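Local atomic coordinates of protein gp18 (Listeria monocytogenes EGD-e, PDB entry 3GS9), a protein that is probably a structural component of a prophage tail, of the prophage endopeptidase tail family. Residues A[104-109]-A[142-147]; A[265-270]-A[297-302]; A[35-40]-A[89-94]; A[269-274]-A[317-322]. All coordinates share one frame; numbering follows the deposited sequence.

Interaction 1 of 4, residues A[104-109]-A[142-147]; sequences AITGSF and QENFGN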
loop_
_atom_site.group_PDB
_atom_site.type_symbol
_atom_site.label_atom_id
_atom_site.label_comp_id
_atom_site.label_asym_id
_atom_site.label_seq_id
_atom_site.Cartn_x
_atom_site.Cartn_y
_atom_site.Cartn_z
ATOM N N ALA A 104 25.388 6.137 -14.253
ATOM C CA ALA A 104 24.618 5.081 -14.886
ATOM C C ALA A 104 25.333 4.650 -16.170
ATOM O O ALA A 104 26.089 5.431 -16.767
ATOM C CB ALA A 104 23.165 5.543 -15.145
ATOM N N ILE A 105 25.165 3.376 -16.542
ATOM C CA ILE A 105 25.777 2.822 -17.746
ATOM C C ILE A 105 24.741 2.081 -18.587
ATOM O O ILE A 105 23.759 1.547 -18.083
ATOM C CB ILE A 105 26.968 1.910 -17.435
ATOM C CG1 ILE A 105 26.544 0.738 -16.522
ATOM C CG2 ILE A 105 28.092 2.703 -16.808
ATOM C CD1 ILE A 105 27.619 -0.283 -16.375
ATOM N N THR A 106 24.968 2.111 -19.895
ATOM C CA THR A 106 24.079 1.512 -20.851
ATOM C C THR A 106 24.847 0.649 -21.825
ATOM O O THR A 106 25.832 1.089 -22.415
ATOM C CB THR A 106 23.348 2.611 -21.611
ATOM O OG1 THR A 106 22.461 3.268 -20.690
ATOM C CG2 THR A 106 22.588 2.053 -22.784
ATOM N N GLY A 107 24.387 -0.578 -22.002
ATOM C CA GLY A 107 25.060 -1.476 -22.910
ATOM C C GLY A 107 24.853 -2.907 -22.543
ATOM O O GLY A 107 24.145 -3.216 -21.576
ATOM N N SER A 108 25.452 -3.792 -23.328
ATOM C CA SER A 108 25.334 -5.224 -23.058
ATOM C C SER A 108 26.462 -5.617 -22.125
ATOM O O SER A 108 27.627 -5.669 -22.545
ATOM C CB SER A 108 25.370 -6.052 -24.346
ATOM O OG SER A 108 25.233 -7.443 -24.074
ATOM N N PHE A 109 26.114 -5.889 -20.869
ATOM C CA PHE A 109 27.121 -6.119 -19.830
ATOM C C PHE A 109 26.967 -7.444 -19.091
ATOM O O PHE A 109 25.852 -7.936 -18.867
ATOM C CB PHE A 109 27.099 -4.994 -18.764
ATOM C CG PHE A 109 27.314 -3.601 -19.318
ATOM C CD1 PHE A 109 28.437 -3.293 -20.116
ATOM C CD2 PHE A 109 26.403 -2.590 -19.042
ATOM C CE1 PHE A 109 28.641 -1.992 -20.624
ATOM C CE2 PHE A 109 26.596 -1.275 -19.569
ATOM C CZ PHE A 109 27.716 -0.970 -20.319
ATOM N N GLN A 142 21.663 -3.565 -20.306
ATOM C CA GLN A 142 21.349 -2.553 -19.319
ATOM C C GLN A 142 21.017 -1.228 -19.978
ATOM O O GLN A 142 21.618 -0.861 -21.000
ATOM C CB GLN A 142 22.527 -2.383 -18.375
ATOM C CG GLN A 142 22.868 -3.679 -17.648
ATOM C CD GLN A 142 21.862 -4.086 -16.575
ATOM O OE1 GLN A 142 21.066 -3.296 -16.074
ATOM N NE2 GLN A 142 21.897 -5.360 -16.237
ATOM N N GLU A 143 20.027 -0.547 -19.429
ATOM C CA GLU A 143 19.744 0.830 -19.822
ATOM C C GLU A 143 19.764 1.698 -18.553
ATOM O O GLU A 143 18.936 1.522 -17.643
ATOM C CB GLU A 143 18.395 0.922 -20.544
ATOM C CG GLU A 143 18.397 0.211 -21.921
ATOM C CD GLU A 143 17.094 0.297 -22.695
ATOM O OE1 GLU A 143 16.126 0.930 -22.215
ATOM O OE2 GLU A 143 17.036 -0.285 -23.802
ATOM N N ASN A 144 20.762 2.579 -18.467
ATOM C CA ASN A 144 20.938 3.446 -17.323
ATOM C C ASN A 144 21.047 2.621 -16.037
ATOM O O ASN A 144 20.389 2.924 -15.033
ATOM C CB ASN A 144 19.786 4.466 -17.283
ATOM C CG ASN A 144 19.797 5.369 -18.503
ATOM O OD1 ASN A 144 20.860 5.821 -18.915
ATOM N ND2 ASN A 144 18.636 5.598 -19.104
ATOM N N PHE A 145 21.858 1.557 -16.076
ATOM C CA PHE A 145 22.125 0.810 -14.832
ATOM C C PHE A 145 22.960 1.679 -13.873
ATOM O O PHE A 145 24.089 2.040 -14.184
ATOM C CB PHE A 145 22.844 -0.527 -15.053
ATOM C CG PHE A 145 23.258 -1.175 -13.752
ATOM C CD1 PHE A 145 22.313 -1.765 -12.939
ATOM C CD2 PHE A 145 24.575 -1.089 -13.294
ATOM C CE1 PHE A 145 22.696 -2.336 -11.741
ATOM C CE2 PHE A 145 24.956 -1.627 -12.095
ATOM C CZ PHE A 145 24.005 -2.258 -11.303
ATOM N N GLY A 146 22.392 1.977 -12.706
ATOM C CA GLY A 146 23.027 2.864 -11.743
ATOM C C GLY A 146 22.055 3.874 -11.189
ATOM O O GLY A 146 20.835 3.676 -11.215
ATOM N N ASN A 147 22.598 4.974 -10.679
ATOM C CA ASN A 147 21.771 5.991 -10.045
ATOM C C ASN A 147 20.930 5.420 -8.917
ATOM O O ASN A 147 19.698 5.556 -8.873
ATOM C CB ASN A 147 20.929 6.728 -11.101
ATOM C CG ASN A 147 20.322 8.010 -10.573
ATOM O OD1 ASN A 147 20.610 8.429 -9.455
ATOM N ND2 ASN A 147 19.466 8.635 -11.378
HETATM O O HOH W 1 23.636 5.139 -19.150
#
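Ile-105 and Phe-145 face each other as an antiparallel hydrogen-bonded pair, Ile-105 N to Phe-145 O 2.9 Å and Phe-145 N to Ile-105 O 2.8 Å, while a second such pair, Gly-107 with Gln-142, closes after the register has slipped by one residue. The extra residue is Asn-144, whose backbone takes up the left-handed conformation. Its N-H leaves the carbonyl ladder and goes instead to the side chain of Thr-106, Asn-144 N to Thr-106 OG1 being 2.9 Å at a fairly straight 164°. A water joins the same two side chains, 2.7 Å from Thr-106 OG1 and donating to Asn-144 OD1, and thereby closes a small polar ring at an exposed edge.

On the other face, CG1 of Ile-105 comes up at the edge of the Phe-145 ring, near its plane, and lies 4.2 Å from Phe-145 CB. With CG anti to its backbone N (chi1 173°), the Phe-145 ring leads away from the strand pair toward Leu-153 and Leu-157 of helix 150-161 and Cys-114 of helix 111-118. Gln-142 sets CB against the edge of the Phe-109 ring, 3.9 Å from CD2, and sends its amide on to Asp-160 and Tyr-161. Two residues opposite one, with the first, Asn-144, in a left-handed backbone conformation, make this a G1 beta bulge in a two-stranded antiparallel ribbon packed on helices.

Interaction 2 of 4, residues A[265-270]-A[297-302]; sequences QDYPAT and IDYDVQ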
loop_
_atom_site.group_PDB
_atom_site.type_symbol
_atom_site.label_atom_id
_atom_site.label_comp_id
_atom_site.label_asym_id
_atom_site.label_seq_id
_atom_site.Cartn_x
_atom_site.Cartn_y
_atom_site.Cartn_z
ATOM N N GLN A 265 5.014 -20.484 -12.096
ATOM C CA GLN A 265 4.522 -21.166 -10.902
ATOM C C GLN A 265 3.710 -22.371 -11.368
ATOM O O GLN A 265 2.484 -22.313 -11.360
ATOM C CB GLN A 265 3.637 -20.242 -10.056
ATOM C CG GLN A 265 3.207 -20.857 -8.711
ATOM C CD GLN A 265 4.394 -20.937 -7.784
ATOM O OE1 GLN A 265 5.090 -19.954 -7.610
ATOM N NE2 GLN A 265 4.676 -22.117 -7.254
ATOM N N ASP A 266 4.397 -23.436 -11.783
ATOM C CA ASP A 266 3.749 -24.612 -12.367
ATOM C C ASP A 266 3.430 -25.724 -11.357
ATOM O O ASP A 266 2.954 -26.805 -11.743
ATOM C CB ASP A 266 4.549 -25.157 -13.567
ATOM C CG ASP A 266 5.981 -25.625 -13.215
ATOM O OD1 ASP A 266 6.549 -25.247 -12.164
ATOM O OD2 ASP A 266 6.555 -26.365 -14.048
ATOM N N TYR A 267 3.625 -25.430 -10.069
ATOM C CA TYR A 267 3.152 -26.317 -8.984
ATOM C C TYR A 267 2.386 -25.474 -7.982
ATOM O O TYR A 267 2.644 -24.260 -7.880
ATOM C CB TYR A 267 4.310 -27.011 -8.281
ATOM C CG TYR A 267 4.961 -28.062 -9.152
ATOM C CD1 TYR A 267 4.459 -29.359 -9.170
ATOM C CD2 TYR A 267 6.042 -27.762 -9.968
ATOM C CE1 TYR A 267 5.026 -30.329 -9.983
ATOM C CE2 TYR A 267 6.607 -28.726 -10.786
ATOM C CZ TYR A 267 6.092 -30.003 -10.784
ATOM O OH TYR A 267 6.652 -30.986 -11.562
ATOM N N PRO A 268 1.501 -26.107 -7.198
ATOM C CA PRO A 268 0.738 -25.349 -6.189
ATOM C C PRO A 268 1.669 -24.531 -5.311
ATOM O O PRO A 268 2.742 -25.016 -4.951
ATOM C CB PRO A 268 0.061 -26.446 -5.377
ATOM C CG PRO A 268 -0.162 -27.553 -6.438
ATOM C CD PRO A 268 1.119 -27.539 -7.195
ATOM N N ALA A 269 1.305 -23.282 -5.042
ATOM C CA ALA A 269 2.130 -22.428 -4.201
ATOM C C ALA A 269 2.079 -23.018 -2.790
ATOM O O ALA A 269 1.029 -23.061 -2.167
ATOM C CB ALA A 269 1.615 -20.977 -4.252
ATOM N N THR A 270 3.243 -23.436 -2.295
ATOM C CA THR A 270 3.358 -24.253 -1.077
ATOM C C THR A 270 4.398 -23.624 -0.179
ATOM O O THR A 270 5.591 -23.497 -0.573
ATOM C CB THR A 270 3.798 -25.699 -1.442
ATOM O OG1 THR A 270 2.828 -26.262 -2.338
ATOM C CG2 THR A 270 3.944 -26.577 -0.203
ATOM N N ILE A 297 1.351 -35.715 -6.108
ATOM C CA ILE A 297 2.113 -34.750 -6.898
ATOM C C ILE A 297 3.354 -34.423 -6.073
ATOM O O ILE A 297 3.238 -34.073 -4.896
ATOM C CB ILE A 297 1.306 -33.486 -7.154
ATOM C CG1 ILE A 297 0.114 -33.796 -8.079
ATOM C CG2 ILE A 297 2.208 -32.366 -7.740
ATOM C CD1 ILE A 297 -0.814 -32.594 -8.261
ATOM N N ASP A 298 4.516 -34.568 -6.701
ATOM C CA ASP A 298 5.810 -34.368 -6.073
ATOM C C ASP A 298 6.493 -33.148 -6.682
ATOM O O ASP A 298 6.554 -33.006 -7.909
ATOM C CB ASP A 298 6.728 -35.586 -6.329
ATOM C CG ASP A 298 6.248 -36.888 -5.657
ATOM O OD1 ASP A 298 5.233 -36.929 -4.911
ATOM O OD2 ASP A 298 6.942 -37.908 -5.890
ATOM N N TYR A 299 7.069 -32.296 -5.832
ATOM C CA TYR A 299 7.811 -31.125 -6.280
ATOM C C TYR A 299 8.720 -30.602 -5.157
ATOM O O TYR A 299 8.482 -30.855 -3.990
ATOM C CB TYR A 299 6.872 -30.007 -6.772
ATOM C CG TYR A 299 5.740 -29.686 -5.822
ATOM C CD1 TYR A 299 4.522 -30.373 -5.888
ATOM C CD2 TYR A 299 5.855 -28.664 -4.899
ATOM C CE1 TYR A 299 3.479 -30.075 -5.011
ATOM C CE2 TYR A 299 4.803 -28.353 -4.024
ATOM C CZ TYR A 299 3.605 -29.052 -4.099
ATOM O OH TYR A 299 2.557 -28.749 -3.222
ATOM N N ASP A 300 9.741 -29.853 -5.535
ATOM C CA ASP A 300 10.692 -29.305 -4.585
ATOM C C ASP A 300 10.206 -28.002 -3.934
ATOM O O ASP A 300 9.559 -27.149 -4.568
ATOM C CB ASP A 300 12.019 -29.035 -5.284
ATOM C CG ASP A 300 12.792 -30.301 -5.596
ATOM O OD1 ASP A 300 12.670 -31.306 -4.855
ATOM O OD2 ASP A 300 13.520 -30.285 -6.608
ATOM N N VAL A 301 10.476 -27.898 -2.644
ATOM C CA VAL A 301 10.363 -26.646 -1.932
ATOM C C VAL A 301 11.762 -26.330 -1.416
ATOM O O VAL A 301 12.588 -27.228 -1.299
ATOM C CB VAL A 301 9.330 -26.721 -0.809
ATOM C CG1 VAL A 301 7.946 -26.827 -1.406
ATOM C CG2 VAL A 301 9.639 -27.865 0.144
ATOM N N GLN A 302 12.026 -25.057 -1.175
ATOM C CA GLN A 302 13.377 -24.594 -0.863
ATOM C C GLN A 302 13.336 -23.924 0.511
ATOM O O GLN A 302 12.332 -23.325 0.896
ATOM C CB GLN A 302 13.797 -23.610 -1.947
ATOM C CG GLN A 302 15.226 -23.266 -2.028
ATOM C CD GLN A 302 15.563 -22.507 -3.303
ATOM O OE1 GLN A 302 14.719 -21.815 -3.864
ATOM N NE2 GLN A 302 16.778 -22.659 -3.776
#
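Thr-270 OG1 is gripped from two sides: it accepts the hydroxyl proton of Tyr-299, OH to OG1 2.7 Å, and gives its own to Pro-268 O at 2.9 Å, the hydroxyl standing above that carbonyl's plane rather than on a lone pair. Accepting one bond and donating the other settles the direction of this short relay, and it fixes the rotation of the threonine hydroxyl in a buried place. The threonine lies at the rim of the Tyr-299 ring, CB in its plane, so that the phenol reaches it edge-on.

Tyr-299 gets there with CG between its backbone N and carbonyl carbon (chi1 49°), which leans the ring over Tyr-267. The two tyrosines run past each other in opposite directions, their planes 29° apart and slid so far that the rings barely overlap. Each instead covers the other with its methylene: Tyr-299 CB sits 3.6 Å from the centroid of the Tyr-267 ring, and Tyr-267 CB 4.1 Å from that of Tyr-299, a reciprocal pair of CH-pi contacts. In the six-stranded mixed sheet, strand 318-321 lies between strands 269-274 and 297-305, so these side chains meet past the end of the strand between them, where Asn-322 also touches Tyr-299. Ile-297 CG2 meets the edge of the Tyr-267 ring, 4.0 Å from CD1. Pro-268 CD approaches Tyr-299 CE1 to 4.1 Å, and the proline side chain also touches Ile-201 of strand 197-202. Before the strand, Gln-265 NE2 donates almost straight to Tyr-267 O, 3.0 Å away, and also bonds Asn-322 O, linking the loop to the residue just after strand 318-321.

Interaction 3 of 4, residues A[35-40]-A[89-94]; sequences EMWSIE and APHIYY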
loop_
_atom_site.group_PDB
_atom_site.type_symbol
_atom_site.label_atom_id
_atom_site.label_comp_id
_atom_site.label_asym_id
_atom_site.label_seq_id
_atom_site.Cartn_x
_atom_site.Cartn_y
_atom_site.Cartn_z
ATOM N N GLU A 35 15.687 -10.499 2.011
ATOM C CA GLU A 35 14.832 -9.582 2.715
ATOM C C GLU A 35 15.501 -9.120 3.983
ATOM O O GLU A 35 15.613 -7.929 4.196
ATOM C CB GLU A 35 13.467 -10.207 3.010
ATOM C CG GLU A 35 12.589 -10.403 1.760
ATOM C CD GLU A 35 12.302 -9.115 0.990
ATOM O OE1 GLU A 35 12.052 -8.069 1.625
ATOM O OE2 GLU A 35 12.316 -9.155 -0.257
HETATM N N MSE A 36 15.952 -10.052 4.815
HETATM C CA MSE A 36 16.567 -9.668 6.086
HETATM C C MSE A 36 17.507 -10.730 6.620
HETATM O O MSE A 36 17.345 -11.899 6.345
HETATM C CB MSE A 36 15.490 -9.355 7.122
HETATM C CG MSE A 36 14.563 -10.494 7.446
HETATM SE SE MSE A 36 13.516 -10.088 9.056
HETATM C CE MSE A 36 14.928 -9.994 10.374
ATOM N N TRP A 37 18.501 -10.294 7.385
ATOM C CA TRP A 37 19.338 -11.174 8.130
ATOM C C TRP A 37 19.747 -10.361 9.367
ATOM O O TRP A 37 20.378 -9.306 9.223
ATOM C CB TRP A 37 20.523 -11.607 7.288
ATOM C CG TRP A 37 21.425 -12.590 7.939
ATOM C CD1 TRP A 37 21.192 -13.285 9.097
ATOM C CD2 TRP A 37 22.711 -12.994 7.482
ATOM N NE1 TRP A 37 22.258 -14.096 9.385
ATOM C CE2 TRP A 37 23.228 -13.893 8.430
ATOM C CE3 TRP A 37 23.519 -12.627 6.371
ATOM C CZ2 TRP A 37 24.464 -14.502 8.277
ATOM C CZ3 TRP A 37 24.760 -13.232 6.232
ATOM C CH2 TRP A 37 25.227 -14.134 7.184
ATOM N N SER A 38 19.379 -10.843 10.555
ATOM C CA SER A 38 19.574 -10.048 11.750
ATOM C C SER A 38 19.716 -10.930 12.971
ATOM O O SER A 38 19.370 -12.133 12.940
ATOM C CB SER A 38 18.388 -9.092 11.927
ATOM O OG SER A 38 17.200 -9.767 12.311
ATOM N N ILE A 39 20.247 -10.316 14.025
ATOM C CA ILE A 39 20.122 -10.880 15.362
ATOM C C ILE A 39 19.311 -9.896 16.233
ATOM O O ILE A 39 19.343 -8.696 16.017
ATOM C CB ILE A 39 21.504 -11.207 15.974
ATOM C CG1 ILE A 39 22.395 -9.964 16.108
ATOM C CG2 ILE A 39 22.177 -12.331 15.165
ATOM C CD1 ILE A 39 23.707 -10.273 16.917
ATOM N N GLU A 40 18.577 -10.436 17.191
ATOM C CA GLU A 40 17.924 -9.609 18.198
ATOM C C GLU A 40 18.093 -10.300 19.530
ATOM O O GLU A 40 18.070 -11.501 19.613
ATOM C CB GLU A 40 16.433 -9.371 17.906
ATOM C CG GLU A 40 15.643 -8.867 19.144
ATOM C CD GLU A 40 14.291 -8.281 18.818
ATOM O OE1 GLU A 40 13.522 -8.944 18.091
ATOM O OE2 GLU A 40 13.992 -7.162 19.304
ATOM N N ALA A 89 19.886 -5.929 15.271
ATOM C CA ALA A 89 21.132 -5.693 14.546
ATOM C C ALA A 89 21.135 -6.444 13.213
ATOM O O ALA A 89 21.390 -7.657 13.180
ATOM C CB ALA A 89 22.357 -6.133 15.406
ATOM N N PRO A 90 20.808 -5.739 12.115
ATOM C CA PRO A 90 20.983 -6.304 10.764
ATOM C C PRO A 90 22.437 -6.640 10.418
ATOM O O PRO A 90 23.369 -5.947 10.839
ATOM C CB PRO A 90 20.522 -5.167 9.844
ATOM C CG PRO A 90 19.551 -4.393 10.717
ATOM C CD PRO A 90 20.190 -4.401 12.073
ATOM N N HIS A 91 22.597 -7.724 9.685
ATOM C CA HIS A 91 23.900 -8.136 9.183
ATOM C C HIS A 91 24.621 -6.976 8.460
ATOM O O HIS A 91 23.999 -6.155 7.815
ATOM C CB HIS A 91 23.720 -9.331 8.277
ATOM C CG HIS A 91 25.017 -9.949 7.879
ATOM N ND1 HIS A 91 25.693 -9.555 6.749
ATOM C CD2 HIS A 91 25.791 -10.878 8.485
ATOM C CE1 HIS A 91 26.816 -10.253 6.653
ATOM N NE2 HIS A 91 26.896 -11.065 7.690
ATOM N N ILE A 92 25.948 -6.936 8.585
ATOM C CA ILE A 92 26.771 -5.893 7.964
ATOM C C ILE A 92 26.535 -5.703 6.452
ATOM O O ILE A 92 26.677 -4.615 5.936
ATOM C CB ILE A 92 28.288 -6.168 8.265
ATOM C CG1 ILE A 92 29.118 -4.919 7.968
ATOM C CG2 ILE A 92 28.766 -7.434 7.594
ATOM C CD1 ILE A 92 28.899 -3.844 8.959
ATOM N N TYR A 93 26.079 -6.760 5.774
ATOM C CA TYR A 93 25.721 -6.655 4.349
ATOM C C TYR A 93 24.813 -5.466 4.092
ATOM O O TYR A 93 25.026 -4.711 3.150
ATOM C CB TYR A 93 25.027 -7.919 3.910
ATOM C CG TYR A 93 24.392 -7.828 2.538
ATOM C CD1 TYR A 93 25.185 -7.632 1.406
ATOM C CD2 TYR A 93 23.032 -7.990 2.375
ATOM C CE1 TYR A 93 24.615 -7.534 0.142
ATOM C CE2 TYR A 93 22.454 -7.930 1.114
ATOM C CZ TYR A 93 23.265 -7.708 0.003
ATOM O OH TYR A 93 22.694 -7.666 -1.253
ATOM N N TYR A 94 23.813 -5.301 4.947
ATOM C CA TYR A 94 22.763 -4.268 4.741
ATOM C C TYR A 94 23.266 -2.836 4.844
ATOM O O TYR A 94 22.616 -1.901 4.364
ATOM C CB TYR A 94 21.564 -4.518 5.640
ATOM C CG TYR A 94 20.845 -5.735 5.173
ATOM C CD1 TYR A 94 20.089 -5.696 4.038
ATOM C CD2 TYR A 94 21.045 -6.956 5.789
ATOM C CE1 TYR A 94 19.458 -6.821 3.538
ATOM C CE2 TYR A 94 20.413 -8.114 5.309
ATOM C CZ TYR A 94 19.624 -8.025 4.184
ATOM O OH TYR A 94 18.978 -9.107 3.655
HETATM O O HOH W 2 18.750 -11.748 3.811
#
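Trp-37 and His-91 both hold CG anti to the backbone N (chi1 -177° and -171°), which sends their rings out side by side, pointing the same way, from the two adjacent segments. The planes are only 4° apart, and the six-membered ring of the indole stacks offset on the imidazole, centroids 3.8 Å apart. Trp-37 CZ3 lies over the centre of the imidazole, whereas His-91 CD2 falls nearer the rim of the indole. Phe-69 meets both rings edge-to-face, and polar bonds outside the stack hold each one: Trp-37 NE1 donates to Glu-29, and His-91 NE2 pairs with Gln-67. The other imidazole nitrogen, His-91 ND1, accepts from Tyr-93 N at 3.0 Å, the donor tilted out of the ring plane. With both nitrogens engaged, the imidazole is held against rotation, and its ND1 is the acceptor.

The backbones next to the stack form the end of an antiparallel pairing between strands 36-40 and 83-90, part of the antiparallel sheet of the N-terminal region. Ile-39 and Ala-89 make the hydrogen-bonded pair, N to O 3.0 Å from Ile-39 to Ala-89 and 2.9 Å in return, with Ile-39 CG1 on Ala-89 CB. Pro-90, opposite Ser-38, takes the non-hydrogen-bonded position. His-91 N then bonds Trp-37 O at 2.8 Å, almost straight, just before the chain enters a 3-10 turn. That turn swings Tyr-94 back across the start of strand 36-40, where Tyr-94 CE2 packs 4.0 Å from Trp-37 CB and a water bonded to Tyr-94 OH makes a weak link to Met-36 O.

Interaction 4 of 4, residues A[269-274]-A[317-322]; sequences ATTGSV and EITLSN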
loop_
_atom_site.group_PDB
_atom_site.type_symbol
_atom_site.label_atom_id
_atom_site.label_comp_id
_atom_site.label_asym_id
_atom_site.label_seq_id
_atom_site.Cartn_x
_atom_site.Cartn_y
_atom_site.Cartn_z
ATOM N N ALA A 269 1.305 -23.282 -5.042
ATOM C CA ALA A 269 2.130 -22.428 -4.201
ATOM C C ALA A 269 2.079 -23.018 -2.790
ATOM O O ALA A 269 1.029 -23.061 -2.167
ATOM C CB ALA A 269 1.615 -20.977 -4.252
ATOM N N THR A 270 3.243 -23.436 -2.295
ATOM C CA THR A 270 3.358 -24.253 -1.077
ATOM C C THR A 270 4.398 -23.624 -0.179
ATOM O O THR A 270 5.591 -23.497 -0.573
ATOM C CB THR A 270 3.798 -25.699 -1.442
ATOM O OG1 THR A 270 2.828 -26.262 -2.338
ATOM C CG2 THR A 270 3.944 -26.577 -0.203
ATOM N N THR A 271 3.941 -23.194 0.992
ATOM C CA THR A 271 4.787 -22.522 1.973
ATOM C C THR A 271 4.463 -23.058 3.342
ATOM O O THR A 271 3.306 -23.089 3.737
ATOM C CB THR A 271 4.556 -20.991 1.984
ATOM O OG1 THR A 271 4.899 -20.447 0.701
ATOM C CG2 THR A 271 5.393 -20.313 3.095
ATOM N N GLY A 272 5.491 -23.461 4.054
ATOM C CA GLY A 272 5.305 -24.065 5.355
ATOM C C GLY A 272 6.425 -23.799 6.326
ATOM O O GLY A 272 7.548 -23.446 5.934
ATOM N N SER A 273 6.097 -24.016 7.587
ATOM C CA SER A 273 7.058 -23.910 8.675
ATOM C C SER A 273 7.306 -25.307 9.204
ATOM O O SER A 273 6.376 -26.014 9.584
ATOM C CB SER A 273 6.498 -23.025 9.781
ATOM O OG SER A 273 6.173 -21.732 9.297
ATOM N N VAL A 274 8.578 -25.690 9.236
ATOM C CA VAL A 274 8.966 -27.022 9.618
ATOM C C VAL A 274 10.107 -27.019 10.630
ATOM O O VAL A 274 10.862 -26.057 10.750
ATOM C CB VAL A 274 9.376 -27.852 8.369
ATOM C CG1 VAL A 274 8.304 -27.756 7.284
ATOM C CG2 VAL A 274 10.716 -27.395 7.824
ATOM N N GLU A 317 13.591 -23.067 13.397
ATOM C CA GLU A 317 12.352 -23.060 12.632
ATOM C C GLU A 317 12.693 -22.670 11.213
ATOM O O GLU A 317 13.236 -21.592 10.988
ATOM C CB GLU A 317 11.357 -22.066 13.213
ATOM C CG GLU A 317 10.015 -21.993 12.476
ATOM C CD GLU A 317 9.053 -20.980 13.100
ATOM O OE1 GLU A 317 9.524 -19.985 13.713
ATOM O OE2 GLU A 317 7.818 -21.179 12.968
ATOM N N ILE A 318 12.331 -23.530 10.267
ATOM C CA ILE A 318 12.676 -23.368 8.871
ATOM C C ILE A 318 11.410 -23.033 8.066
ATOM O O ILE A 318 10.344 -23.574 8.335
ATOM C CB ILE A 318 13.309 -24.685 8.364
ATOM C CG1 ILE A 318 14.560 -25.016 9.205
ATOM C CG2 ILE A 318 13.613 -24.625 6.880
ATOM C CD1 ILE A 318 15.591 -23.918 9.176
ATOM N N THR A 319 11.542 -22.140 7.097
ATOM C CA THR A 319 10.463 -21.878 6.143
ATOM C C THR A 319 10.824 -22.491 4.801
ATOM O O THR A 319 11.891 -22.210 4.246
ATOM C CB THR A 319 10.179 -20.371 5.986
ATOM O OG1 THR A 319 9.898 -19.809 7.282
ATOM C CG2 THR A 319 8.965 -20.166 5.062
ATOM N N LEU A 320 9.934 -23.365 4.289
ATOM C CA LEU A 320 10.117 -24.032 3.012
ATOM C C LEU A 320 9.068 -23.465 2.063
ATOM O O LEU A 320 7.914 -23.303 2.438
ATOM C CB LEU A 320 9.871 -25.548 3.135
ATOM C CG LEU A 320 10.842 -26.377 3.976
ATOM C CD1 LEU A 320 10.440 -27.868 4.022
ATOM C CD2 LEU A 320 12.208 -26.234 3.358
ATOM N N SER A 321 9.489 -23.106 0.865
ATOM C CA SER A 321 8.550 -22.586 -0.125
ATOM C C SER A 321 8.962 -22.877 -1.540
ATOM O O SER A 321 10.151 -23.058 -1.854
ATOM C CB SER A 321 8.350 -21.077 0.054
ATOM O OG SER A 321 7.247 -20.592 -0.724
ATOM N N ASN A 322 7.958 -22.914 -2.418
ATOM C CA ASN A 322 8.195 -22.895 -3.866
ATOM C C ASN A 322 7.446 -21.724 -4.501
ATOM O O ASN A 322 7.185 -21.722 -5.708
ATOM C CB ASN A 322 7.724 -24.209 -4.506
ATOM C CG ASN A 322 6.234 -24.322 -4.560
ATOM O OD1 ASN A 322 5.526 -23.628 -3.801
ATOM N ND2 ASN A 322 5.715 -25.214 -5.463
#
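Strands 269-274 and 318-321 are antiparallel neighbours within the six-stranded mixed sheet, and Gly-272 with Leu-320 and Val-274 with Ile-318 are their hydrogen-bonded pairs. The ladder is regular: Gly-272 N to Leu-320 O is 2.9 Å, and Val-274 N to Ile-318 O is also 2.9 Å at 168°. Beyond the non-hydrogen-bonded pair Thr-271 and Ser-321 the rungs continue in altered form. Asn-322 N donates to Thr-270 O at 3.1 Å, but Thr-270 N is met by the side-chain oxygen Asn-322 OD1, 2.7 Å away, in place of a main-chain carbonyl. That carboxamide is turned inward by a CG set between backbone N and carbonyl carbon (chi1 72°), and its ND2 reaches Pro-268 O.

One face is apolar. Val-274 CG2 wedges against Ile-318 CB and Leu-320 CD1, 3.8 Å from each, with the valine and leucine side chains nearly perpendicular. Gly-272 adds no side chain to this face. The opposite face carries hydroxyls: Thr-271 OG1 and Ser-321 OG are 2.8 Å apart, and Leu-334 of helix 327-334 packs on Thr-271, Ser-273 and Thr-319. Methyls of Thr-271 and Thr-319 meet beside them, CG2 to CG2 4.1 Å. The contact is therefore amphipathic in a buried setting: the Thr-271 hydroxyl joins Ser-321 to Gln-333 of the helix, and at the end of the pairing an asparagine side-chain oxygen stands in for a backbone carbonyl.

Overall arrangement
Along the chain, interaction 3 closes first, then interaction 1, and interactions 2 and 4 follow from a common starting segment. Those last two form one unit: their centres are 11 Å apart, they share Ala-269 and Thr-270, and Gln-302 N lies 2.8 Å from Ser-321 O where strands 297-305 and 318-321 adjoin in the mixed sheet. Interaction 1 stands apart in its two-stranded ribbon, its centre about 36 Å from that of interaction 4 and on the opposite side of the chain's centre. Interaction 3, in the N-terminal sheet, comes within about 10 Å of interaction 4 at nearest atoms without touching. The four contacts thus sit in three separate sheets, with interactions 2 and 4 sharing one.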